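Local coordinates for protein gamma-glutamyltranspeptidase (PDB 5HFT) that catalyses the conversion of oxamate to oxalate in the uric acid degradation pathway and belongs to the gamma-glutamyltransferase family of processed hydrolases, at residues A[39-44]-A[165-170]; A[91-96]-A[138-143]; A[230-235]-A[249-254]; A[283-288]-A[334-339]. All blocks are in the same frame, centred on the assembly; numbering follows the deposited sequence.

Interaction 1 of 4, residues A[39-44]-A[165-170]; sequences HHLASQ and GIPVTA
The imidazole of H39 meets the methyl of T169, with CD2 of H39 3.6 Å from CG2 of T169 and NE2 of H39 3.7 Å from the same carbon. The methyl comes in obliquely to the ring. With its CG anti to the backbone N (chi1 -169°), H39 can serve both segments: CD2 and NE2 lie toward T169, while ND1 accepts from the backbone N of L41 at 3.0 Å. That bond caps the start of helix 40-51, with H39 as the N-cap residue, although its donor stands 38° out of the ring plane. The carbonyl O of H39 also takes two backbone donors, A42 N and S43 N.

The other pair is apolar. L41 and P167 reach toward each other tip to tip, CD2 of L41 lying 3.9 Å from CD of P167. Around them, I67 and V70 of helix 56-70 pack on H39, and Y161 packs on L41. I166, just before P167, is paired through its backbone with F206 of strand 205-206.

Between the two segments the grip is van der Waals alone, whereas ND1, one of the two ring nitrogens, is spent on its own helix. With ND1 accepting, a neutral ring would probably carry its proton on NE2.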
# COMPACT_ATOMS: atom_id res chain seq x y z
N HIS A 39 2.21 -11.35 3.56
CA HIS A 39 3.11 -12.38 4.03
C HIS A 39 2.82 -12.71 5.49
O HIS A 39 2.69 -11.81 6.32
CB HIS A 39 4.56 -11.95 3.84
CG HIS A 39 5.54 -13.07 4.06
ND1 HIS A 39 6.07 -13.36 5.30
CD2 HIS A 39 6.01 -14.01 3.22
CE1 HIS A 39 6.87 -14.41 5.19
NE2 HIS A 39 6.85 -14.82 3.94
N HIS A 40 2.74 -14.01 5.81
CA HIS A 40 2.33 -14.41 7.16
C HIS A 40 3.25 -13.83 8.23
O HIS A 40 2.82 -13.60 9.36
CB HIS A 40 2.27 -15.93 7.29
CG HIS A 40 3.61 -16.59 7.40
ND1 HIS A 40 4.26 -16.76 8.61
CD2 HIS A 40 4.44 -17.10 6.46
CE1 HIS A 40 5.43 -17.34 8.39
NE2 HIS A 40 5.56 -17.56 7.10
N LEU A 41 4.51 -13.55 7.91
CA LEU A 41 5.37 -12.99 8.95
C LEU A 41 4.96 -11.56 9.30
O LEU A 41 5.13 -11.13 10.45
CB LEU A 41 6.83 -13.02 8.51
CG LEU A 41 7.84 -13.97 9.12
CD1 LEU A 41 7.20 -15.07 9.89
CD2 LEU A 41 8.71 -14.55 8.01
N ALA A 42 4.43 -10.81 8.32
CA ALA A 42 3.98 -9.44 8.57
C ALA A 42 2.68 -9.42 9.38
O ALA A 42 2.51 -8.59 10.28
CB ALA A 42 3.83 -8.71 7.24
N SER A 43 1.74 -10.31 9.03
CA SER A 43 0.52 -10.49 9.82
C SER A 43 0.82 -10.73 11.29
O SER A 43 0.17 -10.16 12.17
CB SER A 43 -0.28 -11.65 9.24
OG SER A 43 -0.65 -11.38 7.91
N GLN A 44 1.81 -11.57 11.59
CA GLN A 44 2.13 -11.88 12.98
C GLN A 44 2.84 -10.73 13.69
O GLN A 44 2.73 -10.60 14.91
CB GLN A 44 2.97 -13.14 13.07
CG GLN A 44 2.27 -14.40 12.55
CD GLN A 44 1.02 -14.79 13.35
OE1 GLN A 44 0.23 -15.61 12.89
NE2 GLN A 44 0.84 -14.21 14.54
N GLY A 165 17.77 -12.96 9.26
CA GLY A 165 17.41 -13.43 7.95
C GLY A 165 15.93 -13.69 7.80
O GLY A 165 15.19 -13.85 8.78
N ILE A 166 15.51 -13.78 6.55
CA ILE A 166 14.12 -14.09 6.20
C ILE A 166 14.14 -15.37 5.38
O ILE A 166 15.17 -15.72 4.78
CB ILE A 166 13.44 -12.94 5.42
CG1 ILE A 166 14.17 -12.68 4.09
CG2 ILE A 166 13.39 -11.69 6.26
CD1 ILE A 166 13.33 -12.02 3.02
N PRO A 167 13.02 -16.08 5.34
CA PRO A 167 12.89 -17.15 4.34
C PRO A 167 12.66 -16.51 2.99
O PRO A 167 11.68 -15.78 2.81
CB PRO A 167 11.65 -17.93 4.82
CG PRO A 167 11.43 -17.49 6.26
CD PRO A 167 11.93 -16.08 6.32
N VAL A 168 13.59 -16.73 2.05
CA VAL A 168 13.42 -16.09 0.75
C VAL A 168 12.09 -16.53 0.17
O VAL A 168 11.82 -17.72 0.00
CB VAL A 168 14.60 -16.39 -0.19
CG1 VAL A 168 14.37 -15.80 -1.57
CG2 VAL A 168 15.84 -15.80 0.36
N THR A 169 11.23 -15.56 -0.09
CA THR A 169 10.03 -15.87 -0.84
C THR A 169 10.38 -16.24 -2.29
O THR A 169 11.41 -15.84 -2.84
CB THR A 169 9.07 -14.69 -0.77
OG1 THR A 169 9.84 -13.48 -0.83
CG2 THR A 169 8.25 -14.76 0.52
N ALA A 170 9.47 -16.98 -2.90
CA ALA A 170 9.66 -17.34 -4.29
C ALA A 170 9.50 -16.13 -5.19
O ALA A 170 10.20 -16.01 -6.21
CB ALA A 170 8.69 -18.45 -4.69

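Interaction 2 of 4, residues A[91-96]-A[138-143]; sequences DPIAID and LRISRD
I93 is the first residue of strand 93-97 to meet helix 130-144, through its CG2 branch, which lies 3.9 Å from CD1 of I140. The two side chains slide past one another in opposite directions, the end of I140 lying against the CG2 branch of I93. CG2 of I93 is anti to the backbone N, which turns that methyl to the helix while CG1 lies beside the N. R258 packs on both I93 and I140.

A94 points its CB away from the helix, as the alternation of a strand requires, and I95 faces it again. The strand is one half of an antiparallel two-stranded hairpin with 80-86, to which I93 and I95 are tied by backbone bonds with I85 and W83, and helix 130-144 packs across one face of that hairpin. I95 meets I140 tip to tip, CD1 of I95 to CD1 of I140 at 3.8 Å. The terminal methyl of I140 thus serves both strand residues, and its extended chain (chi2 174°) carries it there. E136 and A137, from the preceding turn of the helix, also touch I95. At the end of the segment D96 turns to other partners: its OD1 is hydrogen-bonded to S98 OG, and its OD2 makes a long, weak ion pair with R257.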
# COMPACT_ATOMS: atom_id res chain seq x y z
N ASP A 91 -15.03 10.44 11.96
CA ASP A 91 -14.75 10.42 10.53
C ASP A 91 -13.41 9.75 10.21
O ASP A 91 -12.50 9.74 11.04
CB ASP A 91 -14.70 11.85 9.97
CG ASP A 91 -15.94 12.23 9.21
OD1 ASP A 91 -16.47 11.37 8.47
OD2 ASP A 91 -16.35 13.41 9.31
N PRO A 92 -13.25 9.23 8.99
CA PRO A 92 -11.98 8.59 8.62
C PRO A 92 -10.86 9.60 8.43
O PRO A 92 -11.09 10.76 8.07
CB PRO A 92 -12.30 7.88 7.30
CG PRO A 92 -13.44 8.67 6.73
CD PRO A 92 -14.23 9.19 7.88
N ILE A 93 -9.65 9.14 8.68
CA ILE A 93 -8.45 9.97 8.55
C ILE A 93 -7.55 9.37 7.50
O ILE A 93 -7.20 8.18 7.57
CB ILE A 93 -7.70 10.11 9.89
CG1 ILE A 93 -8.64 10.62 10.99
CG2 ILE A 93 -6.49 11.00 9.72
CD1 ILE A 93 -8.09 10.38 12.38
N ALA A 94 -7.15 10.19 6.53
CA ALA A 94 -6.30 9.78 5.43
C ALA A 94 -4.89 10.35 5.59
O ALA A 94 -4.70 11.45 6.12
CB ALA A 94 -6.90 10.21 4.10
N ILE A 95 -3.90 9.57 5.15
CA ILE A 95 -2.50 9.96 5.21
C ILE A 95 -1.91 9.69 3.83
O ILE A 95 -1.79 8.53 3.42
CB ILE A 95 -1.72 9.19 6.28
CG1 ILE A 95 -2.37 9.33 7.65
CG2 ILE A 95 -0.29 9.70 6.33
CD1 ILE A 95 -1.55 8.69 8.74
N ASP A 96 -1.56 10.75 3.11
CA ASP A 96 -0.85 10.62 1.85
C ASP A 96 0.63 10.76 2.19
O ASP A 96 1.14 11.87 2.35
CB ASP A 96 -1.30 11.68 0.85
CG ASP A 96 -0.57 11.57 -0.48
OD1 ASP A 96 0.43 10.85 -0.55
OD2 ASP A 96 -0.97 12.26 -1.45
N LEU A 138 1.48 7.50 13.98
CA LEU A 138 1.77 7.24 15.38
C LEU A 138 1.33 8.41 16.26
O LEU A 138 0.78 8.20 17.34
CB LEU A 138 3.25 6.95 15.58
CG LEU A 138 3.73 5.58 15.14
CD1 LEU A 138 5.26 5.53 15.20
CD2 LEU A 138 3.08 4.47 15.97
N ARG A 139 1.60 9.64 15.82
CA ARG A 139 1.10 10.81 16.53
C ARG A 139 -0.42 10.79 16.57
O ARG A 139 -1.03 11.24 17.55
CB ARG A 139 1.62 12.10 15.88
N ILE A 140 -1.06 10.30 15.50
CA ILE A 140 -2.50 10.08 15.53
C ILE A 140 -2.85 9.02 16.56
O ILE A 140 -3.79 9.18 17.34
CB ILE A 140 -3.01 9.66 14.14
CG1 ILE A 140 -2.88 10.79 13.12
CG2 ILE A 140 -4.41 9.14 14.24
CD1 ILE A 140 -3.24 10.36 11.72
N SER A 141 -2.09 7.94 16.60
CA SER A 141 -2.43 6.88 17.52
C SER A 141 -2.12 7.25 18.96
O SER A 141 -2.65 6.61 19.87
CB SER A 141 -1.72 5.59 17.16
OG SER A 141 -1.70 4.73 18.29
N ARG A 142 -1.27 8.25 19.19
CA ARG A 142 -1.17 8.75 20.56
C ARG A 142 -2.31 9.71 20.90
O ARG A 142 -2.68 9.82 22.07
CB ARG A 142 0.20 9.41 20.78
N ASP A 143 -2.89 10.40 19.91
CA ASP A 143 -4.06 11.24 20.20
C ASP A 143 -5.28 10.37 20.45
O ASP A 143 -6.05 10.63 21.39
CB ASP A 143 -4.37 12.22 19.07
CG ASP A 143 -3.25 13.19 18.81
OD1 ASP A 143 -2.38 13.37 19.70
OD2 ASP A 143 -3.22 13.77 17.70

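Interaction 3 of 4, residues A[230-235]-A[249-254]; sequences PLAERL and GDLQAH
The van der Waals contacts between helix 230-242 and helix 248-252 all run through one methyl, CD1 of L251. It lies 4.4 Å from CB of A232 and 4.3 Å from CB of L235, two residues on neighbouring turns of the longer helix. L251 holds its CG anti to its own carbonyl carbon (chi1 -61°), and the outstretched chain beyond (chi2 173°) delivers CD1 to the other helix. The small side chain of A232 goes with a close approach of the backbones here: the CA atoms of A232 and L251 are 7.0 Å apart.

The same methyl also rests against a polar atom, the carbonyl O of A232, at 3.8 Å from L251 CD1. This is a plain packing contact of an apolar group on the helix backbone.

Hydrogen bonds belong to each segment and its surroundings. In the longer helix R234 N and L235 N bond to P230 O and L231 O. In the shorter one A253 N reaches G249 O at 2.9 Å, after which the chain leaves the helix. D250 OD2 accepts from the backbone N of S103 and of T247, and the carbonyl O of Q252 takes a bond from R228 NE.

Further apolar packing surrounds the contact: F226 lies on L235, Y227 and V127 lie on L251, and another protein chain also packs on L235 with an apolar side chain. This is plain packing of two consecutive helices joined by a short connection. Carbon contacts and one methyl-to-carbonyl touch imply that it rests on burial and shape; the polar bonds of the shorter helix lie outside it.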
# COMPACT_ATOMS: atom_id res chain seq x y z
N PRO A 230 20.26 12.00 12.06
CA PRO A 230 21.50 11.42 11.49
C PRO A 230 21.28 10.59 10.23
O PRO A 230 22.06 10.70 9.28
CB PRO A 230 22.04 10.54 12.64
CG PRO A 230 21.51 11.19 13.89
CD PRO A 230 20.14 11.75 13.51
N LEU A 231 20.24 9.75 10.21
CA LEU A 231 19.96 8.94 9.04
C LEU A 231 19.61 9.80 7.83
O LEU A 231 19.89 9.41 6.69
CB LEU A 231 18.82 7.95 9.33
CG LEU A 231 18.55 7.01 8.15
CD1 LEU A 231 19.80 6.23 7.81
CD2 LEU A 231 17.36 6.10 8.38
N ALA A 232 18.97 10.95 8.04
CA ALA A 232 18.68 11.80 6.89
C ALA A 232 19.97 12.32 6.27
O ALA A 232 20.12 12.34 5.04
CB ALA A 232 17.80 12.97 7.32
N GLU A 233 20.94 12.69 7.11
CA GLU A 233 22.21 13.18 6.60
C GLU A 233 23.02 12.06 5.95
O GLU A 233 23.70 12.29 4.94
CB GLU A 233 22.98 13.91 7.70
CG GLU A 233 22.26 15.24 8.07
CD GLU A 233 23.01 16.06 9.08
OE1 GLU A 233 23.18 15.60 10.23
OE2 GLU A 233 23.40 17.20 8.73
N ARG A 234 22.98 10.85 6.51
CA ARG A 234 23.60 9.73 5.81
C ARG A 234 22.90 9.45 4.48
O ARG A 234 23.56 9.07 3.50
CB ARG A 234 23.60 8.46 6.66
CG ARG A 234 24.16 7.25 5.90
CD ARG A 234 23.70 5.95 6.48
NE ARG A 234 24.59 5.49 7.54
CZ ARG A 234 24.34 4.42 8.30
NH1 ARG A 234 23.22 3.71 8.13
NH2 ARG A 234 25.20 4.06 9.24
N LEU A 235 21.59 9.65 4.41
CA LEU A 235 20.90 9.49 3.13
C LEU A 235 21.28 10.58 2.15
O LEU A 235 21.30 10.34 0.93
CB LEU A 235 19.38 9.45 3.35
CG LEU A 235 18.82 8.22 4.09
CD1 LEU A 235 17.32 8.32 4.34
CD2 LEU A 235 19.12 6.94 3.34
N GLY A 249 17.67 19.25 1.93
CA GLY A 249 16.54 20.15 2.09
C GLY A 249 15.24 19.47 1.73
O GLY A 249 14.23 19.61 2.43
N ASP A 250 15.27 18.65 0.67
CA ASP A 250 14.06 17.97 0.24
C ASP A 250 13.51 17.08 1.35
O ASP A 250 12.30 17.10 1.63
CB ASP A 250 14.35 17.15 -1.02
CG ASP A 250 14.48 18.01 -2.25
OD1 ASP A 250 13.66 18.95 -2.38
OD2 ASP A 250 15.37 17.74 -3.11
N LEU A 251 14.39 16.34 2.04
CA LEU A 251 13.99 15.46 3.14
C LEU A 251 13.45 16.27 4.31
O LEU A 251 12.32 16.05 4.76
CB LEU A 251 15.16 14.60 3.61
CG LEU A 251 15.72 13.68 2.53
CD1 LEU A 251 16.98 12.99 2.99
CD2 LEU A 251 14.64 12.70 2.13
N GLN A 252 14.25 17.21 4.81
CA GLN A 252 13.85 18.01 5.96
C GLN A 252 12.52 18.73 5.72
O GLN A 252 11.71 18.85 6.65
CB GLN A 252 14.95 19.02 6.28
N ALA A 253 12.25 19.17 4.48
CA ALA A 253 11.03 19.91 4.15
C ALA A 253 9.78 19.04 4.01
O ALA A 253 8.75 19.56 3.54
CB ALA A 253 11.21 20.71 2.86
N HIS A 254 9.83 17.75 4.32
CA HIS A 254 8.81 16.82 3.86
C HIS A 254 7.96 16.29 5.01
O HIS A 254 8.50 15.77 5.99
CB HIS A 254 9.42 15.66 3.09
CG HIS A 254 8.41 14.64 2.67
ND1 HIS A 254 8.09 13.54 3.44
CD2 HIS A 254 7.63 14.57 1.57
CE1 HIS A 254 7.16 12.83 2.82
NE2 HIS A 254 6.86 13.44 1.69

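Interaction 4 of 4, residues A[283-288]-A[334-339]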
# COMPACT_ATOMS: atom_id res chain seq x y z
N SER A 283 -13.95 5.36 -10.25
CA SER A 283 -14.11 4.10 -9.52
C SER A 283 -15.31 4.17 -8.59
O SER A 283 -16.15 3.25 -8.58
CB SER A 283 -12.84 3.76 -8.75
OG SER A 283 -13.04 2.54 -8.03
N LEU A 284 -15.43 5.24 -7.81
CA LEU A 284 -16.52 5.35 -6.84
C LEU A 284 -17.87 5.45 -7.54
O LEU A 284 -18.86 4.88 -7.06
CB LEU A 284 -16.33 6.57 -5.95
CG LEU A 284 -15.27 6.51 -4.85
CD1 LEU A 284 -15.28 7.80 -4.03
CD2 LEU A 284 -15.47 5.27 -3.97
N ALA A 285 -17.93 6.13 -8.68
CA ALA A 285 -19.20 6.25 -9.41
C ALA A 285 -19.71 4.89 -9.86
O ALA A 285 -20.93 4.65 -9.86
CB ALA A 285 -19.04 7.18 -10.60
N ILE A 286 -18.80 4.00 -10.26
CA ILE A 286 -19.19 2.64 -10.62
C ILE A 286 -20.13 2.08 -9.57
O ILE A 286 -21.28 1.70 -9.86
CB ILE A 286 -17.95 1.74 -10.78
CG1 ILE A 286 -17.04 2.31 -11.87
CG2 ILE A 286 -18.37 0.34 -11.18
CD1 ILE A 286 -15.81 1.47 -12.13
N LEU A 287 -19.69 2.09 -8.31
CA LEU A 287 -20.49 1.53 -7.22
C LEU A 287 -21.79 2.30 -7.05
O LEU A 287 -22.83 1.70 -6.75
CB LEU A 287 -19.67 1.50 -5.93
CG LEU A 287 -18.24 1.00 -6.15
CD1 LEU A 287 -17.35 1.09 -4.92
CD2 LEU A 287 -18.24 -0.40 -6.70
N GLY A 288 -21.77 3.61 -7.26
CA GLY A 288 -23.00 4.39 -7.24
C GLY A 288 -23.71 4.46 -8.58
O GLY A 288 -24.57 3.64 -8.91
N GLN A 334 -18.04 16.46 -4.76
CA GLN A 334 -18.86 15.32 -4.35
C GLN A 334 -20.22 15.32 -5.04
O GLN A 334 -21.25 15.54 -4.40
CB GLN A 334 -19.03 15.32 -2.83
N LEU A 335 -20.25 15.07 -6.35
CA LEU A 335 -21.53 14.86 -7.02
C LEU A 335 -22.09 13.45 -6.79
O LEU A 335 -23.29 13.25 -6.95
CB LEU A 335 -21.40 15.10 -8.52
CG LEU A 335 -20.61 14.10 -9.38
CD1 LEU A 335 -21.44 12.87 -9.79
CD2 LEU A 335 -20.05 14.82 -10.60
N LEU A 336 -21.24 12.48 -6.43
CA LEU A 336 -21.59 11.06 -6.29
C LEU A 336 -22.78 10.78 -5.37
O LEU A 336 -22.69 9.98 -4.44
CB LEU A 336 -20.36 10.30 -5.77
CG LEU A 336 -19.14 10.43 -6.67
CD1 LEU A 336 -17.89 10.70 -5.86
CD2 LEU A 336 -19.00 9.17 -7.50
N THR A 337 -23.90 11.42 -5.65
CA THR A 337 -25.17 11.34 -4.95
C THR A 337 -26.17 10.51 -5.74
O THR A 337 -26.11 10.47 -6.98
CB THR A 337 -25.74 12.74 -4.71
OG1 THR A 337 -25.85 13.41 -5.97
CG2 THR A 337 -24.83 13.55 -3.81
N PRO A 338 -27.09 9.81 -5.08
CA PRO A 338 -28.16 9.14 -5.82
C PRO A 338 -29.04 10.13 -6.57
O PRO A 338 -29.67 9.75 -7.57
CB PRO A 338 -28.93 8.38 -4.73
CG PRO A 338 -27.94 8.23 -3.60
CD PRO A 338 -27.13 9.49 -3.64
N GLU A 339 -29.08 11.39 -6.14
CA GLU A 339 -29.69 12.46 -6.91
C GLU A 339 -28.93 12.79 -8.20
O GLU A 339 -29.43 13.59 -9.00
CB GLU A 339 -29.80 13.73 -6.05
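CD2 of L336 is the atom that enters the surface of helix 277-287, resting on the backbone and CB atoms between L284 and A285. It lies 3.7 Å from CB of A285 and 4.0 Å from CB of L284, and the main chain of A285 passes beneath it. L336 points its CB toward the helix; a chi1 of -58° sets CG beside the backbone N, and the branched end arrives over the L284-A285 peptide. The CA atoms of A285 and L336 come within 6.2 Å, a short separation at a residue whose side chain is a single methyl.

One shell out, L284 turns its own side chain to the neighbouring hairpin, touching L262 and L264 of strand 262-266 and N273 of strand 269-273. Just beyond L336 stands T337, at the N-cap position of helix 338-341. Its OG1 donates to the carbonyl O of L335 at 2.7 Å, with the donor 31° from the carbonyl plane, a bond that spans L336. L335 also packs on L317 of helix 309-318.

The arrangement is a leucine from an irregular connection seated on a helix, immediately ahead of the N-terminus of the next helix, with a two-stranded antiparallel hairpin also packed on the first.

Along the chain, interaction 2 falls within the span bounded by 39-44 and 165-170, while interactions 3 and 4 follow one after the other. Helix 56-70 bridges the first two, touching H39 of interaction 1 and S141 of interaction 2, although their nearest atoms stay about 14 Å apart. Interactions 2 and 3 approach most closely, about 6 Å between nearest atoms and 23 Å between centres. Interaction 4 stands off: its centre is about 41 Å from that of interaction 3, on the opposite side of the chain's centre. All four are packing contacts, and none involves a residue known to be catalytic or to bind a ligand. Another protein chain of the assembly reaches interactions 1, 3 and 4, but not the segments of interaction 2.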